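PDB 6Z5Y: lytic Polysaccharide Monooxygenase from Phytophthora infestans, which binds copper and probably cleaves plant pectin oxidatively through this N-terminal domain of a longer secreted protein. Local coordinates for residues A[2-7]-A[88-93]; A[17-22]-A[160-165]; A[94-99]-A[147-152]. All coordinates share one frame; numbering follows the deposited sequence. Where two conformers were deposited one is given.

Contact 1 (A[2-7]-A[88-93]); sequences GYIAKP and ATFSRG
Tyr3 and Ser91 meet because both side chains fold back over their own backbones: Tyr3 CG (chi1 55°) and Ser91 OG (chi1 66°) each stand between the backbone N and the carbonyl carbon. Ser91 CB then sits over the middle of the tyrosine ring in a CH-pi contact, 3.5 Å from the centroid of the Tyr3 ring. Ser91 OG accepts a hydrogen bond from Tyr3 N at 3.1 Å, while Ser91 N gives Tyr3 O only a weak, bent one. Tyr3 OH is hydrogen-bonded to Lys15 NZ. Phe90 packs its ring against the backbone of Gly2 and Tyr3: Tyr3 N lies over one face near the rim, and Phe90 CZ comes within 3.4 Å of Gly2 C, an approach made possible by the missing side chain of glycine. Farther along, strands 4-6 and 88-90 run antiparallel through a classic beta bulge. Thr89 O takes Ala5 N at 2.8 Å and Lys6 N at 3.2 Å, and Thr89 N returns a bond to Lys6 O at 2.8 Å. Ile4 points away from the partner strand toward Leu145 and Phe147 of the larger sheet, its CG2 still 4.3 Å from Ala88 CB. With two donors gripping Thr89 O and Ser91 OG fixing Tyr3 N, the chain directly after the copper ligand His1 is held by backbone and serine bonds, consistent with a rigidly placed N-terminus.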
loop_
_atom_site.group_PDB
_atom_site.type_symbol
_atom_site.label_atom_id
_atom_site.label_comp_id
_atom_site.label_asym_id
_atom_site.label_seq_id
_atom_site.Cartn_x
_atom_site.Cartn_y
_atom_site.Cartn_z
ATOM N N GLY A 2 6.509 6.918 1.480
ATOM C CA GLY A 2 5.283 7.463 2.048
ATOM C C GLY A 2 4.556 6.454 2.907
ATOM O O GLY A 2 4.788 5.249 2.825
ATOM N N TYR A 3 3.611 6.968 3.688
ATOM C CA TYR A 3 2.742 6.176 4.563
ATOM C C TYR A 3 1.361 6.824 4.514
ATOM O O TYR A 3 1.252 8.050 4.321
ATOM C CB TYR A 3 3.299 6.072 5.999
ATOM C CG TYR A 3 3.590 7.392 6.659
ATOM C CD1 TYR A 3 4.821 8.014 6.471
ATOM C CD2 TYR A 3 2.651 8.065 7.415
ATOM C CE1 TYR A 3 5.095 9.267 6.998
ATOM C CE2 TYR A 3 2.927 9.299 7.971
ATOM C CZ TYR A 3 4.139 9.899 7.744
ATOM O OH TYR A 3 4.405 11.156 8.200
ATOM N N ILE A 4 0.342 6.066 4.866
ATOM C CA ILE A 4 -0.965 6.694 5.122
ATOM C C ILE A 4 -0.846 7.504 6.403
ATOM O O ILE A 4 -0.474 6.961 7.467
ATOM C CB ILE A 4 -2.089 5.662 5.170
ATOM C CG1 ILE A 4 -2.332 5.115 3.768
ATOM C CG2 ILE A 4 -3.345 6.275 5.777
ATOM C CD1 ILE A 4 -3.471 4.139 3.682
ATOM N N ALA A 5 -1.138 8.784 6.292
ATOM C CA ALA A 5 -0.994 9.739 7.391
ATOM C C ALA A 5 -2.319 10.032 8.081
ATOM O O ALA A 5 -2.290 10.432 9.261
ATOM C CB ALA A 5 -0.375 11.009 6.884
ATOM N N LYS A 6 -3.423 9.898 7.398
ATOM C CA LYS A 6 -4.767 10.091 7.951
ATOM C C LYS A 6 -5.612 8.973 7.389
ATOM O O LYS A 6 -5.740 8.870 6.184
ATOM C CB LYS A 6 -5.272 11.448 7.507
ATOM C CG LYS A 6 -6.487 11.926 8.239
ATOM C CD LYS A 6 -6.855 13.338 7.880
ATOM C CE LYS A 6 -7.987 13.861 8.721
ATOM N NZ LYS A 6 -8.492 15.131 8.167
ATOM N N PRO A 7 -6.174 8.094 8.215
ATOM C CA PRO A 7 -6.048 8.072 9.680
ATOM C C PRO A 7 -4.602 7.844 10.126
ATOM O O PRO A 7 -3.792 7.271 9.397
ATOM C CB PRO A 7 -6.963 6.912 10.075
ATOM C CG PRO A 7 -6.958 6.020 8.881
ATOM C CD PRO A 7 -6.914 6.948 7.695
ATOM N N ALA A 88 -8.660 8.337 2.591
ATOM C CA ALA A 88 -7.429 8.199 3.383
ATOM C C ALA A 88 -6.410 9.116 2.731
ATOM O O ALA A 88 -6.414 9.248 1.512
ATOM C CB ALA A 88 -6.950 6.756 3.452
ATOM N N THR A 89 -5.541 9.708 3.502
ATOM C CA THR A 89 -4.583 10.670 2.958
ATOM C C THR A 89 -3.169 10.149 3.140
ATOM O O THR A 89 -2.791 9.762 4.246
ATOM C CB THR A 89 -4.738 12.023 3.635
ATOM O OG1 THR A 89 -6.101 12.416 3.553
ATOM C CG2 THR A 89 -3.894 13.083 2.988
ATOM N N PHE A 90 -2.399 10.175 2.063
ATOM C CA PHE A 90 -0.996 9.772 2.125
ATOM C C PHE A 90 -0.163 10.886 2.746
ATOM O O PHE A 90 -0.560 12.064 2.811
ATOM C CB PHE A 90 -0.496 9.431 0.724
ATOM C CG PHE A 90 0.536 8.325 0.645
ATOM C CD1 PHE A 90 0.377 7.138 1.333
ATOM C CD2 PHE A 90 1.633 8.478 -0.176
ATOM C CE1 PHE A 90 1.284 6.099 1.186
ATOM C CE2 PHE A 90 2.508 7.421 -0.347
ATOM C CZ PHE A 90 2.355 6.246 0.343
ATOM N N SER A 91 1.054 10.539 3.125
ATOM C CA SER A 91 1.943 11.488 3.825
ATOM C C SER A 91 2.579 12.469 2.843
ATOM O O SER A 91 3.101 13.488 3.305
ATOM C CB SER A 91 3.021 10.745 4.598
ATOM O OG SER A 91 3.898 10.062 3.709
ATOM N N ARG A 92 2.530 12.169 1.557
ATOM C CA ARG A 92 3.184 12.941 0.503
ATOM C C ARG A 92 2.508 12.530 -0.785
ATOM O O ARG A 92 1.516 11.761 -0.773
ATOM C CB ARG A 92 4.700 12.678 0.510
ATOM C CG ARG A 92 5.049 11.207 0.317
ATOM C CD ARG A 92 6.494 10.980 -0.100
ATOM N NE ARG A 92 7.418 11.507 0.907
ATOM C CZ ARG A 92 8.643 11.956 0.652
ATOM N NH1 ARG A 92 9.133 11.904 -0.561
ATOM N NH2 ARG A 92 9.320 12.480 1.643
ATOM N N GLY A 93 3.024 13.008 -1.901
ATOM C CA GLY A 93 2.592 12.512 -3.200
ATOM C C GLY A 93 3.178 11.161 -3.500
ATOM O O GLY A 93 4.158 10.739 -2.846
#

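Contact 2 (A[17-22]-A[160-165]); sequences NNWVVE and VWQAYK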
loop_
_atom_site.group_PDB
_atom_site.type_symbol
_atom_site.label_atom_id
_atom_site.label_comp_id
_atom_site.label_asym_id
_atom_site.label_seq_id
_atom_site.Cartn_x
_atom_site.Cartn_y
_atom_site.Cartn_z
ATOM N N ASN A 17 9.043 6.950 6.480
ATOM C CA ASN A 17 8.279 6.746 5.221
ATOM C C ASN A 17 8.925 5.692 4.329
ATOM O O ASN A 17 8.493 5.494 3.192
ATOM C CB ASN A 17 8.130 8.063 4.481
ATOM C CG ASN A 17 9.445 8.610 3.991
ATOM O OD1 ASN A 17 10.463 7.908 3.993
ATOM N ND2 ASN A 17 9.440 9.842 3.519
ATOM N N ASN A 18 9.872 4.948 4.863
ATOM C CA ASN A 18 10.654 3.958 4.109
ATOM C C ASN A 18 9.845 2.736 3.732
ATOM O O ASN A 18 8.925 2.330 4.438
ATOM C CB ASN A 18 11.841 3.518 4.990
ATOM C CG ASN A 18 13.092 3.077 4.285
ATOM O OD1 ASN A 18 13.148 3.213 3.088
ATOM N ND2 ASN A 18 14.022 2.438 5.005
ATOM N N TRP A 19 10.334 2.083 2.688
ATOM C CA TRP A 19 9.922 0.732 2.383
ATOM C C TRP A 19 10.407 -0.223 3.457
ATOM O O TRP A 19 11.346 0.006 4.224
ATOM C CB TRP A 19 10.416 0.326 0.996
ATOM C CG TRP A 19 11.815 0.712 0.650
ATOM C CD1 TRP A 19 12.172 1.730 -0.177
ATOM C CD2 TRP A 19 13.046 0.081 1.036
ATOM N NE1 TRP A 19 13.515 1.799 -0.327
ATOM C CE2 TRP A 19 14.078 0.784 0.395
ATOM C CE3 TRP A 19 13.382 -1.021 1.834
ATOM C CZ2 TRP A 19 15.412 0.423 0.524
ATOM C CZ3 TRP A 19 14.710 -1.355 1.992
ATOM C CH2 TRP A 19 15.719 -0.632 1.351
ATOM N N VAL A 20 9.705 -1.361 3.472
ATOM C CA VAL A 20 10.027 -2.492 4.377
ATOM C C VAL A 20 11.143 -3.360 3.778
ATOM O O VAL A 20 12.075 -3.728 4.486
ATOM C CB VAL A 20 8.755 -3.309 4.669
ATOM C CG1 VAL A 20 9.046 -4.438 5.641
ATOM C CG2 VAL A 20 7.633 -2.423 5.180
ATOM N N VAL A 21 10.992 -3.684 2.504
ATOM C CA VAL A 21 12.058 -4.350 1.732
ATOM C C VAL A 21 12.151 -3.712 0.359
ATOM O O VAL A 21 11.164 -3.114 -0.146
ATOM C CB VAL A 21 11.828 -5.857 1.579
ATOM C CG1 VAL A 21 11.773 -6.586 2.918
ATOM C CG2 VAL A 21 10.580 -6.184 0.788
ATOM N N GLU A 22 13.318 -3.898 -0.259
ATOM C CA GLU A 22 13.569 -3.557 -1.666
ATOM C C GLU A 22 14.226 -4.803 -2.274
ATOM O O GLU A 22 15.294 -5.196 -1.798
ATOM C CB GLU A 22 14.454 -2.330 -1.737
ATOM C CG GLU A 22 14.795 -1.971 -3.164
ATOM C CD GLU A 22 15.624 -0.715 -3.178
ATOM O OE1 GLU A 22 15.053 0.353 -3.394
ATOM O OE2 GLU A 22 16.835 -0.809 -2.953
ATOM N N VAL A 160 13.582 -2.766 -9.420
ATOM C CA VAL A 160 13.340 -3.349 -8.089
ATOM C C VAL A 160 11.857 -3.237 -7.772
ATOM O O VAL A 160 11.119 -2.449 -8.364
ATOM C CB VAL A 160 14.148 -2.643 -6.989
ATOM C CG1 VAL A 160 15.631 -2.816 -7.262
ATOM C CG2 VAL A 160 13.799 -1.175 -6.797
ATOM N N TRP A 161 11.471 -4.058 -6.821
ATOM C CA TRP A 161 10.181 -3.976 -6.132
ATOM C C TRP A 161 10.437 -3.432 -4.726
ATOM O O TRP A 161 11.288 -3.957 -3.999
ATOM C CB TRP A 161 9.524 -5.355 -6.049
ATOM C CG TRP A 161 8.976 -5.925 -7.324
ATOM C CD1 TRP A 161 9.088 -5.433 -8.585
ATOM C CD2 TRP A 161 8.188 -7.124 -7.447
ATOM N NE1 TRP A 161 8.407 -6.250 -9.458
ATOM C CE2 TRP A 161 7.805 -7.253 -8.776
ATOM C CE3 TRP A 161 7.694 -8.038 -6.526
ATOM C CZ2 TRP A 161 7.004 -8.285 -9.233
ATOM C CZ3 TRP A 161 6.890 -9.069 -6.971
ATOM C CH2 TRP A 161 6.553 -9.184 -8.308
ATOM N N GLN A 162 9.692 -2.406 -4.329
ATOM C CA GLN A 162 9.716 -1.897 -2.958
ATOM C C GLN A 162 8.358 -2.195 -2.331
ATOM O O GLN A 162 7.324 -1.911 -2.920
ATOM C CB GLN A 162 9.973 -0.412 -2.922
ATOM C CG GLN A 162 11.349 -0.034 -3.423
ATOM C CD GLN A 162 11.482 1.448 -3.650
ATOM O OE1 GLN A 162 10.524 2.212 -3.581
ATOM N NE2 GLN A 162 12.688 1.869 -3.951
ATOM N N ALA A 163 8.373 -2.746 -1.138
ATOM C CA ALA A 163 7.148 -3.082 -0.418
ATOM C C ALA A 163 6.907 -2.044 0.647
ATOM O O ALA A 163 7.736 -1.891 1.545
ATOM C CB ALA A 163 7.264 -4.440 0.219
ATOM N N TYR A 164 5.712 -1.447 0.603
ATOM C CA TYR A 164 5.269 -0.524 1.652
ATOM C C TYR A 164 4.035 -1.158 2.284
ATOM O O TYR A 164 3.101 -1.568 1.582
ATOM C CB TYR A 164 4.932 0.848 1.071
ATOM C CG TYR A 164 6.098 1.538 0.425
ATOM C CD1 TYR A 164 6.429 1.257 -0.878
ATOM C CD2 TYR A 164 6.873 2.454 1.123
ATOM C CE1 TYR A 164 7.505 1.860 -1.492
ATOM C CE2 TYR A 164 7.985 3.040 0.524
ATOM C CZ TYR A 164 8.282 2.752 -0.796
ATOM O OH TYR A 164 9.376 3.338 -1.391
ATOM N N LYS A 165 4.024 -1.196 3.613
ATOM C CA LYS A 165 2.927 -1.740 4.384
ATOM C C LYS A 165 2.674 -0.844 5.571
ATOM O O LYS A 165 3.605 -0.468 6.280
ATOM C CB LYS A 165 3.258 -3.147 4.879
ATOM C CG LYS A 165 3.207 -4.210 3.810
ATOM C CD LYS A 165 3.740 -5.547 4.256
ATOM C CE LYS A 165 5.246 -5.594 4.178
ATOM N NZ LYS A 165 5.780 -6.802 4.856
HETATM O O HOH W 1 6.313 0.750 4.434
#
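Gln162 stands off strand 158-170, reaching out beside Trp19 and Glu22. Gln162 CB rests 4.0 Å from Trp19 CB. Gln162 CG, anti to the carbonyl carbon (chi1 -66°), comes over the face of the indole, 4.2 Å from the centroid of the Trp19 five-membered ring. Gln162 CD lies 3.6 Å from Trp19 CD1. At the tip the amide divides its polarity: Gln162 NE2 donates to Glu22 OE1 at 2.9 Å, with carboxylate and amide nearly coplanar (20°), whereas Gln162 OE1 accepts a hydrogen bond from Tyr164 OH at 2.7 Å, the donor lying above the carbonyl plane. Tyr164 in turn carries Trp19 on its ring. Trp19 CB lies over the phenol face and the indole edge is turned towards that face, the planes at 80° in an offset edge-to-face pair. Tyr164 belongs to the copper site, and its OH also bonds His1 N. Backbone bonds from Val20 N to Ala163 O (2.8 Å) and from Ala163 N to Val21 O (3.0 Å) tie residues 20-21 to strand 158-170, where strand 21-23 forms an edge of the five-stranded sheet, and a water bridges Asn18 O and Lys165 N. With NE2 given to Glu22, and weakly to Gln153, the Gln162 amide presents its oxygen to the Tyr164 hydroxyl, consistent with a second-shell residue that orients Tyr164 beside the copper.

Contact 3 (A[94-99]-A[147-152]); sequences IVHAGP and FYWLAL. With CU (copper (II) ion), chain C.
The imidazole of His96 and the indole of Trp149 lie near parallel, planes 30° apart, but are slid so far that they scarcely overlap, their centroids (six-membered ring for the indole) being 5.8 Å apart. The two side chains cross at about a right angle, and the touch falls at one corner, His96 CD2 to Trp149 CH2 at 3.8 Å. Trp149 gets there by extending CG anti to its backbone N (chi1 177°), which sends the indole out from the strand beside segment 94-99. Ile94 slides past in the opposite direction and sets Ile94 CG2 3.6 Å from Trp149 CZ2. Ala151 serves both aromatics: Ala151 CB lies over an indole face, towards the rim, and 3.7 Å from His96 CB. Beyond this hydrophobic seat His96 NE2 binds the copper ion at 1.9 Å. With His1, which brings its terminal amine to the same metal, His96 forms the histidine brace that marks lytic polysaccharide monooxygenases; here it stands on the immunoglobulin-like beta-sandwich common to these enzymes, the loop 94-99 leading into strand 100-104 beside strand 143-155. The carbonyl oxygens of His96 and Pro99 lie at the indole edge, in the ring plane. A water joins the first of these to the tryptophan: it donates to His96 O and Gly98 O, both at 2.8 Å, and receives a weak bond from Trp149 NE1. Pro99 O, close to Trp149 CD1, accepts Leu150 N at 3.0 Å, and Ala97 O accepts Leu152 N at 2.9 Å. Pro99 and Leu150 lie side by side and point the same way, while a second water accepts a hydrogen bond from Ala97 N and donates one to Leu152 O.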
loop_
_atom_site.group_PDB
_atom_site.type_symbol
_atom_site.label_atom_id
_atom_site.label_comp_id
_atom_site.label_asym_id
_atom_site.label_seq_id
_atom_site.Cartn_x
_atom_site.Cartn_y
_atom_site.Cartn_z
ATOM N N ILE A 94 2.633 10.518 -4.506
ATOM C CA ILE A 94 3.097 9.182 -4.912
ATOM C C ILE A 94 3.996 9.303 -6.150
ATOM O O ILE A 94 3.531 9.822 -7.176
ATOM C CB ILE A 94 1.903 8.249 -5.151
ATOM C CG1 ILE A 94 1.104 8.020 -3.872
ATOM C CG2 ILE A 94 2.385 6.960 -5.785
ATOM C CD1 ILE A 94 -0.204 7.305 -4.097
ATOM N N VAL A 95 5.249 8.856 -6.037
ATOM C CA VAL A 95 6.245 9.076 -7.108
ATOM C C VAL A 95 6.762 7.781 -7.666
ATOM O O VAL A 95 7.720 7.849 -8.425
ATOM C CB VAL A 95 7.433 9.962 -6.660
ATOM C CG1 VAL A 95 6.995 11.273 -6.068
ATOM C CG2 VAL A 95 8.390 9.199 -5.735
ATOM N N HIS A 96 6.185 6.632 -7.327
ATOM C CA HIS A 96 6.549 5.360 -7.967
ATOM C C HIS A 96 5.302 4.713 -8.524
ATOM O O HIS A 96 4.258 4.767 -7.871
ATOM C CB HIS A 96 7.186 4.367 -6.995
ATOM C CG HIS A 96 8.234 4.962 -6.116
ATOM N ND1 HIS A 96 9.388 5.539 -6.595
ATOM C CD2 HIS A 96 8.333 5.003 -4.776
ATOM C CE1 HIS A 96 10.113 5.954 -5.567
ATOM N NE2 HIS A 96 9.506 5.622 -4.438
ATOM N N ALA A 97 5.424 4.102 -9.693
ATOM C CA ALA A 97 4.346 3.298 -10.275
ATOM C C ALA A 97 4.112 2.043 -9.445
ATOM O O ALA A 97 4.986 1.568 -8.736
ATOM C CB ALA A 97 4.666 2.920 -11.680
ATOM N N GLY A 98 2.920 1.482 -9.574
ATOM C CA GLY A 98 2.616 0.132 -9.076
ATOM C C GLY A 98 1.312 0.085 -8.295
ATOM O O GLY A 98 0.752 1.126 -7.929
ATOM N N PRO A 99 0.829 -1.130 -8.041
ATOM C CA PRO A 99 -0.482 -1.300 -7.437
ATOM C C PRO A 99 -0.468 -1.046 -5.927
ATOM O O PRO A 99 0.509 -1.317 -5.225
ATOM C CB PRO A 99 -0.784 -2.776 -7.721
ATOM C CG PRO A 99 0.590 -3.425 -7.775
ATOM C CD PRO A 99 1.464 -2.391 -8.451
ATOM N N PHE A 147 -2.703 -1.093 4.614
ATOM C CA PHE A 147 -2.278 -0.542 3.311
ATOM C C PHE A 147 -1.153 -1.393 2.786
ATOM O O PHE A 147 -0.215 -1.721 3.547
ATOM C CB PHE A 147 -1.813 0.895 3.512
ATOM C CG PHE A 147 -1.227 1.561 2.301
ATOM C CD1 PHE A 147 -2.033 1.836 1.214
ATOM C CD2 PHE A 147 0.125 1.845 2.214
ATOM C CE1 PHE A 147 -1.489 2.492 0.107
ATOM C CE2 PHE A 147 0.665 2.476 1.110
ATOM C CZ PHE A 147 -0.146 2.798 0.057
ATOM N N TYR A 148 -1.215 -1.698 1.510
ATOM C CA TYR A 148 -0.154 -2.420 0.793
ATOM C C TYR A 148 0.130 -1.669 -0.490
ATOM O O TYR A 148 -0.818 -1.357 -1.232
ATOM C CB TYR A 148 -0.597 -3.829 0.457
ATOM C CG TYR A 148 -0.940 -4.711 1.627
ATOM C CD1 TYR A 148 -2.179 -4.688 2.226
ATOM C CD2 TYR A 148 0.006 -5.605 2.129
ATOM C CE1 TYR A 148 -2.454 -5.527 3.318
ATOM C CE2 TYR A 148 -0.250 -6.441 3.199
ATOM C CZ TYR A 148 -1.485 -6.398 3.798
ATOM O OH TYR A 148 -1.804 -7.230 4.853
ATOM N N TRP A 149 1.396 -1.510 -0.786
ATOM C CA TRP A 149 1.814 -0.843 -2.030
ATOM C C TRP A 149 3.062 -1.571 -2.528
ATOM O O TRP A 149 4.052 -1.692 -1.790
ATOM C CB TRP A 149 2.101 0.635 -1.778
ATOM C CG TRP A 149 2.595 1.452 -2.929
ATOM C CD1 TRP A 149 2.343 1.282 -4.254
ATOM C CD2 TRP A 149 3.384 2.642 -2.805
ATOM N NE1 TRP A 149 2.960 2.268 -4.972
ATOM C CE2 TRP A 149 3.575 3.143 -4.106
ATOM C CE3 TRP A 149 3.914 3.344 -1.718
ATOM C CZ2 TRP A 149 4.308 4.315 -4.343
ATOM C CZ3 TRP A 149 4.643 4.481 -1.955
ATOM C CH2 TRP A 149 4.840 4.965 -3.242
ATOM N N LEU A 150 2.980 -2.079 -3.746
ATOM C CA LEU A 150 4.150 -2.653 -4.428
ATOM C C LEU A 150 4.635 -1.634 -5.433
ATOM O O LEU A 150 4.046 -1.468 -6.514
ATOM C CB LEU A 150 3.743 -3.943 -5.107
ATOM C CG LEU A 150 4.912 -4.715 -5.705
ATOM C CD1 LEU A 150 5.741 -5.332 -4.615
ATOM C CD2 LEU A 150 4.476 -5.717 -6.726
ATOM N N ALA A 151 5.669 -0.892 -5.023
ATOM C CA ALA A 151 6.243 0.137 -5.888
ATOM C C ALA A 151 7.248 -0.523 -6.810
ATOM O O ALA A 151 8.017 -1.414 -6.424
ATOM C CB ALA A 151 6.891 1.201 -5.055
ATOM N N LEU A 152 7.197 -0.118 -8.058
ATOM C CA LEU A 152 8.078 -0.595 -9.141
ATOM C C LEU A 152 9.008 0.569 -9.476
ATOM O O LEU A 152 8.518 1.668 -9.796
ATOM C CB LEU A 152 7.223 -0.994 -10.343
ATOM C CG LEU A 152 6.063 -1.938 -10.049
ATOM C CD1 LEU A 152 5.204 -2.075 -11.297
ATOM C CD2 LEU A 152 6.569 -3.303 -9.588
HETATM CU CU CU C . 10.129 5.945 -2.656
HETATM O O HOH W 2 1.772 3.647 -7.491
HETATM O O HOH W 3 8.146 4.128 -10.726
#

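Contact 3 is wholly buried, whereas contacts 1 and 2 are only partly so. Contacts 2 and 3 share the five-stranded sheet, where strands 143-155 and 158-170 are neighbours: Trp149 N probably bonds Tyr164 O, and the two rings stack. Contact 1 belongs to the smaller three-stranded sheet and packs on contact 3 through Phe90 against Phe147 and Trp149. Its N-terminal end meets contact 2 where Gly2 N probably bonds Asn17 O. The chemistry follows place: bulged strand pairing and a serine-tyrosine contact in 1, a run of side-chain hydrogen bonds in 2, aromatic packing and bridging water in 3. Contacts 2 and 3 supply copper-site residues, Tyr164 and His96; contact 1 follows His1 in the chain.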